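Local coordinates for lipase, class 3 (Penicillium roqueforti FM164, PDB 6L7N), which probably hydrolyses the ester bonds of acylglycerols as a fungal class 3 lipase of the alpha/beta-hydrolase fold, using a serine nucleophile, at residues Y23-D26 and D27-A30; I36-S39 and K40-P44; R89-V92 and S93-F97; L120-D123 and D124-E128; K130-V133 and S134-P137. All blocks are in the same frame, centred on the assembly; numbering follows the deposited sequence.

Contact 1 (Y23-D26 and D27-A30)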
loop_
_atom_site.group_PDB
_atom_site.type_symbol
_atom_site.label_atom_id
_atom_site.label_comp_id
_atom_site.label_asym_id
_atom_site.label_seq_id
_atom_site.Cartn_x
_atom_site.Cartn_y
_atom_site.Cartn_z
ATOM N N TYR A 23 6.573 7.633 5.356
ATOM C CA TYR A 23 6.020 8.796 6.034
ATOM C C TYR A 23 7.069 9.830 6.410
ATOM O O TYR A 23 6.697 10.951 6.760
ATOM C CB TYR A 23 5.268 8.368 7.289
ATOM C CG TYR A 23 3.880 7.844 6.982
ATOM C CD1 TYR A 23 2.795 8.704 6.903
ATOM C CD2 TYR A 23 3.662 6.491 6.761
ATOM C CE1 TYR A 23 1.514 8.218 6.621
ATOM C CE2 TYR A 23 2.388 5.997 6.474
ATOM C CZ TYR A 23 1.324 6.868 6.405
ATOM O OH TYR A 23 0.063 6.378 6.127
ATOM N N TYR A 24 8.357 9.495 6.330
ATOM C CA TYR A 24 9.425 10.375 6.801
ATOM C C TYR A 24 9.893 11.290 5.679
ATOM O O TYR A 24 10.464 10.814 4.689
ATOM C CB TYR A 24 10.616 9.565 7.313
ATOM C CG TYR A 24 10.394 8.882 8.629
ATOM C CD1 TYR A 24 9.755 7.660 8.683
ATOM C CD2 TYR A 24 10.837 9.451 9.818
ATOM C CE1 TYR A 24 9.549 7.018 9.869
ATOM C CE2 TYR A 24 10.636 8.810 11.025
ATOM C CZ TYR A 24 9.995 7.590 11.044
ATOM O OH TYR A 24 9.771 6.935 12.229
ATOM N N ALA A 25 9.699 12.604 5.856
ATOM C CA ALA A 25 10.228 13.569 4.895
ATOM C C ALA A 25 11.717 13.383 4.673
ATOM O O ALA A 25 12.214 13.609 3.562
ATOM C CB ALA A 25 9.960 14.999 5.357
ATOM N N ASP A 26 12.445 12.984 5.718
ATOM C CA ASP A 26 13.872 12.703 5.571
ATOM C C ASP A 26 14.135 11.624 4.532
ATOM O O ASP A 26 15.206 11.602 3.922
ATOM C CB ASP A 26 14.458 12.261 6.901
ATOM C CG ASP A 26 13.889 13.027 8.054
ATOM O OD1 ASP A 26 13.735 14.264 7.916
ATOM O OD2 ASP A 26 13.577 12.408 9.104
ATOM N N ASP A 27 13.197 10.705 4.340
ATOM C CA ASP A 27 13.451 9.626 3.393
ATOM C C ASP A 27 13.004 9.989 1.981
ATOM O O ASP A 27 13.715 9.691 1.016
ATOM C CB ASP A 27 12.757 8.337 3.845
ATOM C CG ASP A 27 13.439 7.689 5.044
ATOM O OD1 ASP A 27 14.690 7.589 5.065
ATOM O OD2 ASP A 27 12.716 7.293 5.972
ATOM N N TYR A 28 11.861 10.648 1.825
ATOM C CA TYR A 28 11.416 10.944 0.473
ATOM C C TYR A 28 11.988 12.246 -0.077
ATOM O O TYR A 28 11.716 12.586 -1.231
ATOM C CB TYR A 28 9.878 10.927 0.381
ATOM C CG TYR A 28 9.084 11.918 1.209
ATOM C CD1 TYR A 28 9.039 13.263 0.871
ATOM C CD2 TYR A 28 8.314 11.486 2.285
ATOM C CE1 TYR A 28 8.274 14.164 1.612
ATOM C CE2 TYR A 28 7.545 12.383 3.036
ATOM C CZ TYR A 28 7.533 13.718 2.693
ATOM O OH TYR A 28 6.770 14.612 3.416
ATOM N N THR A 29 12.809 12.957 0.694
ATOM C CA THR A 29 13.634 14.026 0.150
ATOM C C THR A 29 15.111 13.687 0.230
ATOM O O THR A 29 15.951 14.579 0.074
ATOM C CB THR A 29 13.384 15.345 0.880
ATOM O OG1 THR A 29 13.930 15.256 2.202
ATOM C CG2 THR A 29 11.894 15.661 0.945
ATOM N N ALA A 30 15.443 12.432 0.499
ATOM C CA ALA A 30 16.833 12.042 0.651
ATOM C C ALA A 30 17.581 12.164 -0.675
ATOM O O ALA A 30 16.999 12.123 -1.771
ATOM C CB ALA A 30 16.932 10.613 1.188
HETATM O O HOH W 1 16.362 14.453 3.328
#
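Tyr28 carries CG between its backbone N and carbonyl carbon (chi1 62°), which folds the phenol ring back over Ala25, and Thr29 sets OG1 in the same position (chi1 71°), within reach of Ala25 O. CA of Ala25 lies over one face of the Tyr28 ring, 3.6 Å from its centroid, a CH-pi contact, and Ala25 CB comes to 3.8 Å from Tyr28 CZ near the hydroxyl end. Two donors of Thr29 grip Ala25 O from opposite faces of its carbonyl plane, the backbone N and the hydroxyl; Thr29 OG1 lies 2.7 Å from Ala25 O. A water donates to both Thr29 OG1 and Asp26 O, tying the end of this single-turn helix together. At its start, Tyr24 in the N-cap position offers O to Asp27 N (2.8 Å) and, in the carbonyl plane, to Tyr28 N (3.2 Å). A serine in place of Tyr28 would probably strip the cover from Ala25 CA and open a gap beside Arg83. Helix 25-28 comes two residues after helix 6-22; Tyr28 also packs on Arg83 of strand 77-83, Tyr23 OH bonds His146 ND1 at the end of strand 140-146, and Asp27 OD1 takes Ser37 N from the loop before helix 44-49.

Contact 2 (I36-S39 and K40-P44)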
loop_
_atom_site.group_PDB
_atom_site.type_symbol
_atom_site.label_atom_id
_atom_site.label_comp_id
_atom_site.label_asym_id
_atom_site.label_seq_id
_atom_site.Cartn_x
_atom_site.Cartn_y
_atom_site.Cartn_z
ATOM N N ILE A 36 17.864 4.582 3.920
ATOM C CA ILE A 36 16.557 4.749 4.548
ATOM C C ILE A 36 16.710 4.680 6.063
ATOM O O ILE A 36 17.386 3.791 6.599
ATOM C CB ILE A 36 15.578 3.662 4.073
ATOM C CG1 ILE A 36 15.109 3.890 2.629
ATOM C CG2 ILE A 36 14.388 3.559 5.017
ATOM C CD1 ILE A 36 14.394 2.675 2.058
ATOM N N SER A 37 16.041 5.593 6.769
ATOM C CA SER A 37 16.101 5.605 8.220
ATOM C C SER A 37 14.776 6.098 8.765
ATOM O O SER A 37 14.127 6.954 8.163
ATOM C CB SER A 37 17.243 6.500 8.736
ATOM O OG SER A 37 17.454 6.244 10.110
ATOM N N CYS A 38 14.376 5.542 9.905
ATOM C CA CYS A 38 13.149 5.929 10.595
ATOM C C CYS A 38 13.540 6.434 11.971
ATOM O O CYS A 38 13.847 5.634 12.857
ATOM C CB CYS A 38 12.192 4.759 10.705
ATOM S SG CYS A 38 11.675 4.205 9.108
ATOM N N SER A 39 13.503 7.753 12.157
ATOM C CA SER A 39 13.996 8.313 13.410
ATOM C C SER A 39 13.171 7.833 14.597
ATOM O O SER A 39 13.707 7.681 15.695
ATOM C CB SER A 39 14.021 9.841 13.335
ATOM O OG SER A 39 12.746 10.381 13.084
ATOM N N LYS A 40 11.892 7.527 14.396
ATOM C CA LYS A 40 11.061 7.050 15.497
ATOM C C LYS A 40 11.182 5.550 15.733
ATOM O O LYS A 40 10.416 5.000 16.531
ATOM C CB LYS A 40 9.597 7.426 15.252
ATOM C CG LYS A 40 9.331 8.928 15.259
ATOM C CD LYS A 40 10.141 9.639 16.325
ATOM C CE LYS A 40 9.332 9.859 17.600
ATOM N NZ LYS A 40 10.098 10.677 18.600
ATOM N N GLY A 41 12.107 4.875 15.059
ATOM C CA GLY A 41 12.386 3.490 15.372
ATOM C C GLY A 41 11.356 2.493 14.892
ATOM O O GLY A 41 11.238 1.414 15.481
ATOM N N ASN A 42 10.619 2.803 13.822
ATOM C CA ASN A 42 9.586 1.896 13.331
ATOM C C ASN A 42 9.924 1.271 11.973
ATOM O O ASN A 42 9.041 0.693 11.328
ATOM C CB ASN A 42 8.221 2.597 13.292
ATOM C CG ASN A 42 8.218 3.849 12.441
ATOM O OD1 ASN A 42 9.267 4.450 12.187
ATOM N ND2 ASN A 42 7.028 4.258 11.998
ATOM N N CYS A 43 11.180 1.348 11.528
ATOM C CA CYS A 43 11.551 0.438 10.444
ATOM C C CYS A 43 12.904 -0.234 10.709
ATOM O O CYS A 43 13.811 -0.167 9.863
ATOM C CB CYS A 43 11.543 1.164 9.089
ATOM S SG CYS A 43 12.753 2.495 8.807
ATOM N N PRO A 44 13.077 -0.910 11.855
ATOM C CA PRO A 44 14.418 -1.440 12.174
ATOM C C PRO A 44 14.913 -2.479 11.181
ATOM O O PRO A 44 16.107 -2.500 10.859
ATOM C CB PRO A 44 14.231 -2.038 13.577
ATOM C CG PRO A 44 12.759 -2.339 13.667
ATOM C CD PRO A 44 12.105 -1.212 12.925
HETATM O O HOH W 2 13.716 2.195 12.576
#
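Cys38 is bonded covalently to Cys43, and its short side chain touches Asn42 on the way. CB, directed toward the returning chain, has Asn42 OD1 at 3.3 Å. SG, placed beside the backbone N and anti to the carbonyl carbon (chi1 -63°), joins Cys43 SG at 2.0 Å. The C-S-S-C torsion is 104°, not far from the 90° or so that disulfides prefer. From the other end, Cys43 holds SG between its backbone N and carbonyl carbon (chi1 65°), which turns the sulfur back toward Cys38, and CG2 of Ile36 packs against that same sulfur at 4.3 Å. Between the two cysteines the chain reverses through a type I beta turn, Cys38 to Gly41, in the N-terminal region of the class 3 lipase. Gly41 N closes the turn on Cys38 O at 2.9 Å, its donor standing above the carbonyl plane. Gly41 itself has positive phi, a conformation that favours a residue without a side chain. A water accepts from Cys43 N and donates weakly to Cys38 O, giving the backbone a second, looser link inside the covalent loop. Asn42 OD1 also takes a hydrogen bond from Tyr24 OH, while ND2 donates to Lys267 O near the chain's C-terminal end. Cys43 occupies the N-cap position of helix 44-49 and touches Gln17 of helix 6-22; Cys38 N is bonded to Glu47 OE2 of the helix that Cys43 precedes.

Contact 3 (R89-V92 and S93-F97)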
loop_
_atom_site.group_PDB
_atom_site.type_symbol
_atom_site.label_atom_id
_atom_site.label_comp_id
_atom_site.label_asym_id
_atom_site.label_seq_id
_atom_site.Cartn_x
_atom_site.Cartn_y
_atom_site.Cartn_z
ATOM N N ARG A 89 -8.463 11.285 8.270
ATOM C CA ARG A 89 -9.735 11.433 8.976
ATOM C C ARG A 89 -10.727 12.258 8.161
ATOM O O ARG A 89 -11.919 11.920 8.081
ATOM C CB ARG A 89 -9.517 12.066 10.355
ATOM C CG ARG A 89 -10.819 12.187 11.179
ATOM C CD ARG A 89 -10.589 12.897 12.515
ATOM N NE ARG A 89 -9.550 12.231 13.291
ATOM C CZ ARG A 89 -9.774 11.256 14.166
ATOM N NH1 ARG A 89 -8.762 10.711 14.815
ATOM N NH2 ARG A 89 -11.010 10.830 14.401
ATOM N N ASN A 90 -10.258 13.342 7.537
ATOM C CA ASN A 90 -11.170 14.164 6.742
ATOM C C ASN A 90 -11.662 13.414 5.520
ATOM O O ASN A 90 -12.791 13.636 5.071
ATOM C CB ASN A 90 -10.493 15.466 6.322
ATOM C CG ASN A 90 -10.292 16.391 7.486
ATOM O OD1 ASN A 90 -10.428 15.975 8.637
ATOM N ND2 ASN A 90 -9.957 17.643 7.209
ATOM N N TRP A 91 -10.827 12.522 4.985
ATOM C CA TRP A 91 -11.221 11.675 3.869
ATOM C C TRP A 91 -12.343 10.728 4.280
ATOM O O TRP A 91 -13.361 10.620 3.591
ATOM C CB TRP A 91 -9.972 10.917 3.369
ATOM C CG TRP A 91 -10.150 10.039 2.174
ATOM C CD1 TRP A 91 -10.002 10.388 0.862
ATOM C CD2 TRP A 91 -10.481 8.651 2.190
ATOM N NE1 TRP A 91 -10.240 9.293 0.050
ATOM C CE2 TRP A 91 -10.532 8.214 0.844
ATOM C CE3 TRP A 91 -10.731 7.729 3.213
ATOM C CZ2 TRP A 91 -10.841 6.898 0.496
ATOM C CZ3 TRP A 91 -11.030 6.417 2.868
ATOM C CH2 TRP A 91 -11.076 6.013 1.519
ATOM N N VAL A 92 -12.195 10.065 5.430
ATOM C CA VAL A 92 -13.271 9.209 5.939
ATOM C C VAL A 92 -14.548 10.019 6.131
ATOM O O VAL A 92 -15.643 9.611 5.721
ATOM C CB VAL A 92 -12.840 8.536 7.256
ATOM C CG1 VAL A 92 -14.028 7.831 7.924
ATOM C CG2 VAL A 92 -11.678 7.572 7.016
ATOM N N SER A 93 -14.423 11.193 6.739
ATOM C CA SER A 93 -15.614 11.903 7.172
ATOM C C SER A 93 -16.329 12.611 6.031
ATOM O O SER A 93 -17.553 12.769 6.091
ATOM C CB SER A 93 -15.254 12.896 8.278
ATOM O OG SER A 93 -14.177 13.729 7.896
ATOM N N ASP A 94 -15.617 13.019 4.974
ATOM C CA ASP A 94 -16.231 13.909 4.003
ATOM C C ASP A 94 -15.813 13.676 2.562
ATOM O O ASP A 94 -16.337 14.361 1.676
ATOM C CB ASP A 94 -15.932 15.381 4.364
ATOM C CG ASP A 94 -16.765 15.872 5.523
ATOM O OD1 ASP A 94 -17.983 16.042 5.339
ATOM O OD2 ASP A 94 -16.209 16.083 6.617
ATOM N N ALA A 95 -14.911 12.742 2.281
ATOM C CA ALA A 95 -14.477 12.592 0.905
ATOM C C ALA A 95 -15.607 12.055 0.044
ATOM O O ALA A 95 -16.367 11.171 0.449
ATOM C CB ALA A 95 -13.259 11.674 0.800
ATOM N N ILE A 96 -15.719 12.637 -1.130
ATOM C CA ILE A 96 -16.599 12.211 -2.202
ATOM C C ILE A 96 -15.759 11.418 -3.192
ATOM O O ILE A 96 -14.594 11.750 -3.434
ATOM C CB ILE A 96 -17.242 13.455 -2.849
ATOM C CG1 ILE A 96 -18.353 13.992 -1.955
ATOM C CG2 ILE A 96 -17.728 13.181 -4.232
ATOM C CD1 ILE A 96 -19.135 12.921 -1.263
ATOM N N PHE A 97 -16.323 10.357 -3.744
ATOM C CA PHE A 97 -15.575 9.552 -4.701
ATOM C C PHE A 97 -16.106 9.789 -6.111
ATOM O O PHE A 97 -17.206 10.311 -6.296
ATOM C CB PHE A 97 -15.648 8.088 -4.276
ATOM C CG PHE A 97 -15.256 7.897 -2.844
ATOM C CD1 PHE A 97 -13.974 8.249 -2.424
ATOM C CD2 PHE A 97 -16.175 7.473 -1.899
ATOM C CE1 PHE A 97 -13.596 8.109 -1.097
ATOM C CE2 PHE A 97 -15.811 7.351 -0.557
ATOM C CZ PHE A 97 -14.515 7.663 -0.158
#
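Trp91 spreads its indole along the chain that leaves the helix, and two residues of that chain, Ala95 and Phe97, meet its face. Ala95 CB sits over the five-membered ring, 3.8 Å from the centroid and 25° off the normal, a CH-pi contact; its nearest indole atom is CD1, at 3.5 Å. Farther along the indole, Phe97 brings CE1 to within 3.4 Å of Trp91 CZ2. The two form an offset edge-to-face pair: the edge of Phe97 is turned toward the face of Trp91, with the planes at 61° and the centroid of the Trp91 six-membered ring 5.3 Å from that of Phe97. Trp91 reaches this place because CG points opposite the backbone N (chi1 -177°), which carries the indole alongside its own carbonyl carbon and toward the later residues.

The backbone behind the rings fixes Ala95. Trp91 O accepts from Ala95 N at 2.9 Å, which brings the methyl up against the indole, and Asn90 O accepts from Asp94 N one step earlier. One residue earlier again, Arg89 O is gripped twice by one residue, by Ser93 N and by Ser93 OG, each at 2.9 Å. That hydroxyl, folded back on the helix, ties the exposed side of the turn to its own backbone. Farther out, Arg89 and Val92 both touch Leu255, and Phe97 rests on Pro207. The short surface helix 88-94 follows strand 77-83, and in fungal lipases of this family a short helix in the corresponding place acts as the lid over the active site, a role consistent with, though not proven for, this one.

Contact 4 (L120-D123 and D124-E128)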
loop_
_atom_site.group_PDB
_atom_site.type_symbol
_atom_site.label_atom_id
_atom_site.label_comp_id
_atom_site.label_asym_id
_atom_site.label_seq_id
_atom_site.Cartn_x
_atom_site.Cartn_y
_atom_site.Cartn_z
ATOM N N LEU A 120 0.021 11.184 -12.101
ATOM C CA LEU A 120 0.868 12.366 -11.928
ATOM C C LEU A 120 2.354 12.018 -11.838
ATOM O O LEU A 120 3.203 12.795 -12.302
ATOM C CB LEU A 120 0.432 13.129 -10.676
ATOM C CG LEU A 120 0.947 14.560 -10.554
ATOM C CD1 LEU A 120 0.237 15.448 -11.562
ATOM C CD2 LEU A 120 0.769 15.081 -9.136
ATOM N N VAL A 121 2.694 10.874 -11.241
ATOM C CA VAL A 121 4.092 10.482 -11.026
ATOM C C VAL A 121 4.545 9.365 -11.964
ATOM O O VAL A 121 5.759 9.059 -12.019
ATOM C CB VAL A 121 4.339 10.066 -9.559
ATOM C CG1 VAL A 121 4.289 11.267 -8.652
ATOM C CG2 VAL A 121 3.325 9.012 -9.110
ATOM N N ARG A 122 3.616 8.791 -12.735
ATOM C CA ARG A 122 3.847 7.545 -13.455
ATOM C C ARG A 122 5.026 7.622 -14.425
ATOM O O ARG A 122 5.869 6.718 -14.451
ATOM C CB ARG A 122 2.553 7.176 -14.188
ATOM C CG ARG A 122 2.690 6.157 -15.285
ATOM C CD ARG A 122 1.332 5.606 -15.656
ATOM N NE ARG A 122 0.517 6.570 -16.382
ATOM C CZ ARG A 122 -0.569 6.239 -17.069
ATOM N NH1 ARG A 122 -0.959 4.976 -17.111
ATOM N NH2 ARG A 122 -1.264 7.166 -17.714
ATOM N N ASP A 123 5.062 8.641 -15.287
ATOM C CA ASP A 123 6.043 8.652 -16.376
ATOM C C ASP A 123 7.470 8.563 -15.839
ATOM O O ASP A 123 8.272 7.709 -16.264
ATOM C CB ASP A 123 5.852 9.915 -17.214
ATOM C CG ASP A 123 4.512 9.944 -17.924
ATOM O OD1 ASP A 123 3.666 9.081 -17.629
ATOM O OD2 ASP A 123 4.291 10.858 -18.750
ATOM N N ASP A 124 7.795 9.434 -14.887
ATOM C CA ASP A 124 9.139 9.419 -14.317
ATOM C C ASP A 124 9.390 8.139 -13.539
ATOM O O ASP A 124 10.505 7.603 -13.569
ATOM C CB ASP A 124 9.360 10.629 -13.412
ATOM C CG ASP A 124 9.799 11.864 -14.182
ATOM O OD1 ASP A 124 9.954 11.781 -15.419
ATOM O OD2 ASP A 124 9.977 12.917 -13.545
ATOM N N ILE A 125 8.377 7.621 -12.831
ATOM C CA ILE A 125 8.633 6.407 -12.064
ATOM C C ILE A 125 8.916 5.238 -12.998
ATOM O O ILE A 125 9.770 4.395 -12.707
ATOM C CB ILE A 125 7.475 6.117 -11.089
ATOM C CG1 ILE A 125 7.587 7.039 -9.875
ATOM C CG2 ILE A 125 7.506 4.659 -10.624
ATOM C CD1 ILE A 125 6.359 7.032 -8.957
ATOM N N ILE A 126 8.238 5.183 -14.146
ATOM C CA ILE A 126 8.492 4.111 -15.108
ATOM C C ILE A 126 9.925 4.193 -15.631
ATOM O O ILE A 126 10.643 3.184 -15.691
ATOM C CB ILE A 126 7.457 4.160 -16.250
ATOM C CG1 ILE A 126 6.077 3.779 -15.707
ATOM C CG2 ILE A 126 7.836 3.217 -17.372
ATOM C CD1 ILE A 126 4.947 3.890 -16.728
ATOM N N LYS A 127 10.373 5.400 -15.993
ATOM C CA LYS A 127 11.745 5.527 -16.500
ATOM C C LYS A 127 12.775 5.176 -15.417
ATOM O O LYS A 127 13.761 4.453 -15.672
ATOM C CB LYS A 127 11.968 6.941 -17.039
ATOM C CG LYS A 127 11.067 7.323 -18.224
ATOM C CD LYS A 127 11.344 8.755 -18.663
ATOM C CE LYS A 127 10.320 9.244 -19.679
ATOM N NZ LYS A 127 10.312 10.731 -19.743
ATOM N N GLU A 128 12.532 5.644 -14.187
ATOM C CA GLU A 128 13.434 5.358 -13.073
ATOM C C GLU A 128 13.487 3.863 -12.778
ATOM O O GLU A 128 14.560 3.298 -12.518
ATOM C CB GLU A 128 12.979 6.125 -11.828
ATOM C CG GLU A 128 13.058 7.646 -11.935
ATOM C CD GLU A 128 12.400 8.380 -10.761
ATOM O OE1 GLU A 128 12.622 9.608 -10.617
ATOM O OE2 GLU A 128 11.656 7.734 -9.985
HETATM O O HOH W 3 6.049 11.870 -13.924
#
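Val121 and Ile125, one helical turn apart, run side by side and point the same way; so do Arg122 and Ile126. In the first apolar pair Val121 CG2 touches Ile125 CD1 at 3.6 Å, and Val121 CB is hardly farther from that methyl. In the second, the aliphatic part of the arginine does the work: Arg122 CG meets Ile126 CD1 at 3.5 Å. With CG opposite the backbone N (chi1 163°), the arginine chain starts out along Ile126 before bending at its third torsion. Cutting Ile126 back to alanine removes the methyl beside Arg122 CG and would probably let the arginine stem shift between its backbone and the Asp159 bridge. The hydrogen bonds across the contact are the i to i+4 bonds of an alpha helix: Ile125 N to Val121 O, Ile126 N to Arg122 O at 2.8 Å, and Lys127 N to Asp123 O. A water accepts from Asp124 N and donates weakly to Leu120 O, standing in for the direct bond at this level. Among the charged groups, Arg122 NH1 forms a salt bridge with Asp159 OD2, while Asp123 OD2 and Lys127 NZ stay 6.1 Å apart. Helix 112-135 lies against the central sheet through Ile125, which packs on Leu80 and Phe82 of strand 77-83 and Phe57 of strand 52-57, while Arg122 reaches across to helix 148-161.

Contact 5 (K130-V133 and S134-P137)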
loop_
_atom_site.group_PDB
_atom_site.type_symbol
_atom_site.label_atom_id
_atom_site.label_comp_id
_atom_site.label_asym_id
_atom_site.label_seq_id
_atom_site.Cartn_x
_atom_site.Cartn_y
_atom_site.Cartn_z
ATOM N N LYS A 130 12.928 1.456 -14.842
ATOM C CA LYS A 130 13.681 0.772 -15.887
ATOM C C LYS A 130 15.168 0.826 -15.577
ATOM O O LYS A 130 15.872 -0.196 -15.646
ATOM C CB LYS A 130 13.384 1.380 -17.259
ATOM C CG LYS A 130 14.136 0.693 -18.397
ATOM C CD LYS A 130 13.724 1.239 -19.747
ATOM C CE LYS A 130 14.506 0.558 -20.870
ATOM N NZ LYS A 130 14.304 1.263 -22.165
ATOM N N GLU A 131 15.640 1.996 -15.137
ATOM C CA GLU A 131 17.054 2.128 -14.784
ATOM C C GLU A 131 17.441 1.221 -13.616
ATOM O O GLU A 131 18.434 0.479 -13.683
ATOM C CB GLU A 131 17.361 3.582 -14.449
ATOM C CG GLU A 131 18.074 4.318 -15.529
ATOM C CD GLU A 131 18.471 5.692 -15.070
ATOM O OE1 GLU A 131 19.319 5.787 -14.161
ATOM O OE2 GLU A 131 17.896 6.667 -15.583
ATOM N N ALA A 132 16.675 1.273 -12.524
ATOM C CA ALA A 132 17.073 0.550 -11.319
ATOM C C ALA A 132 16.960 -0.964 -11.507
ATOM O O ALA A 132 17.795 -1.729 -11.001
ATOM C CB ALA A 132 16.241 1.029 -10.129
ATOM N N VAL A 133 15.955 -1.421 -12.251
ATOM C CA VAL A 133 15.828 -2.858 -12.475
ATOM C C VAL A 133 16.921 -3.339 -13.408
ATOM O O VAL A 133 17.473 -4.430 -13.226
ATOM C CB VAL A 133 14.426 -3.200 -13.013
ATOM C CG1 VAL A 133 14.387 -4.647 -13.488
ATOM C CG2 VAL A 133 13.414 -2.987 -11.929
ATOM N N SER A 134 17.272 -2.531 -14.411
ATOM C CA SER A 134 18.411 -2.891 -15.249
ATOM C C SER A 134 19.676 -3.013 -14.418
ATOM O O SER A 134 20.502 -3.899 -14.668
ATOM C CB SER A 134 18.598 -1.860 -16.360
ATOM O OG SER A 134 19.905 -1.936 -16.894
ATOM N N GLN A 135 19.855 -2.122 -13.432
ATOM C CA GLN A 135 21.039 -2.194 -12.577
ATOM C C GLN A 135 20.985 -3.352 -11.590
ATOM O O GLN A 135 22.025 -3.698 -11.013
ATOM C CB GLN A 135 21.238 -0.887 -11.802
ATOM C CG GLN A 135 21.409 0.362 -12.650
ATOM C CD GLN A 135 20.912 1.584 -11.920
ATOM O OE1 GLN A 135 20.378 1.463 -10.830
ATOM N NE2 GLN A 135 21.101 2.763 -12.498
ATOM N N ASN A 136 19.807 -3.945 -11.370
ATOM C CA ASN A 136 19.634 -5.074 -10.447
ATOM C C ASN A 136 18.759 -6.144 -11.098
ATOM O O ASN A 136 17.620 -6.371 -10.673
ATOM C CB ASN A 136 19.012 -4.604 -9.131
ATOM C CG ASN A 136 19.880 -3.596 -8.406
ATOM O OD1 ASN A 136 20.787 -3.962 -7.652
ATOM N ND2 ASN A 136 19.620 -2.324 -8.646
ATOM N N PRO A 137 19.292 -6.863 -12.092
ATOM C CA PRO A 137 18.427 -7.658 -12.985
ATOM C C PRO A 137 17.718 -8.835 -12.325
ATOM O O PRO A 137 16.632 -9.213 -12.784
ATOM C CB PRO A 137 19.405 -8.142 -14.066
ATOM C CG PRO A 137 20.739 -8.163 -13.386
ATOM C CD PRO A 137 20.715 -6.954 -12.474
#
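Ala132 O receives the side-chain amide of Asn136, ND2 donating at 3.0 Å and 161°, with the oxygen close to the plane of the amide. This is the C-terminal end of helix 112-135 in the alpha/beta-hydrolase fold, where a side chain turns back onto a carbonyl of the last turn just before strand 140-146 begins. Asn136 has CG beside its backbone N (chi1 -61°), which swings the amide back over the helix end. The backbone N of the same residue bonds Val133 O at 3.0 Å, coming from well above the carbonyl plane, so Asn136 holds two successive carbonyls. Before it the helix keeps its regular bonds: Ser134 N to Lys130 O, and Gln135 N to Glu131 O. Gln135 and Glu131 lie side by side on the outer surface, their amide and carboxylate planes 71° apart; the nearest approach of these groups, Glu131 OE1 to Gln135 NE2, is 3.9 Å. The stem of Gln135 lies closer to the backbone, CG being 3.2 Å from Glu131 O. Gln135 and Asn136 both touch Phe54 of strand 52-57, and Val133 touches Tyr165. Pro137 has no N-H to offer Val133 O, and its CA instead makes a CA-H...O contact with that oxygen at 3.4 Å.

In the fold
Contacts 1 and 2 touch, their centres 11 Å apart: besides the polar links from Tyr24 and Asp27, Tyr24 CE2 packs on Ser39 N at 3.3 Å, and together these join the short helix 25-28 to the disulfide loop. Contacts 4 and 5 follow one another on helix 112-135, their centres 14 Å apart. Contact 3 stands apart, its centre 38 Å from that of contact 5, on the opposite side of the chain's centre. The probable catalytic triad of Ser147, Asp201 and His261, with Ser147 on the nucleophile elbow, is approached from two contacts: Tyr23 of contact 1 touches its residues, while Val92 of contact 3 lies near without touching.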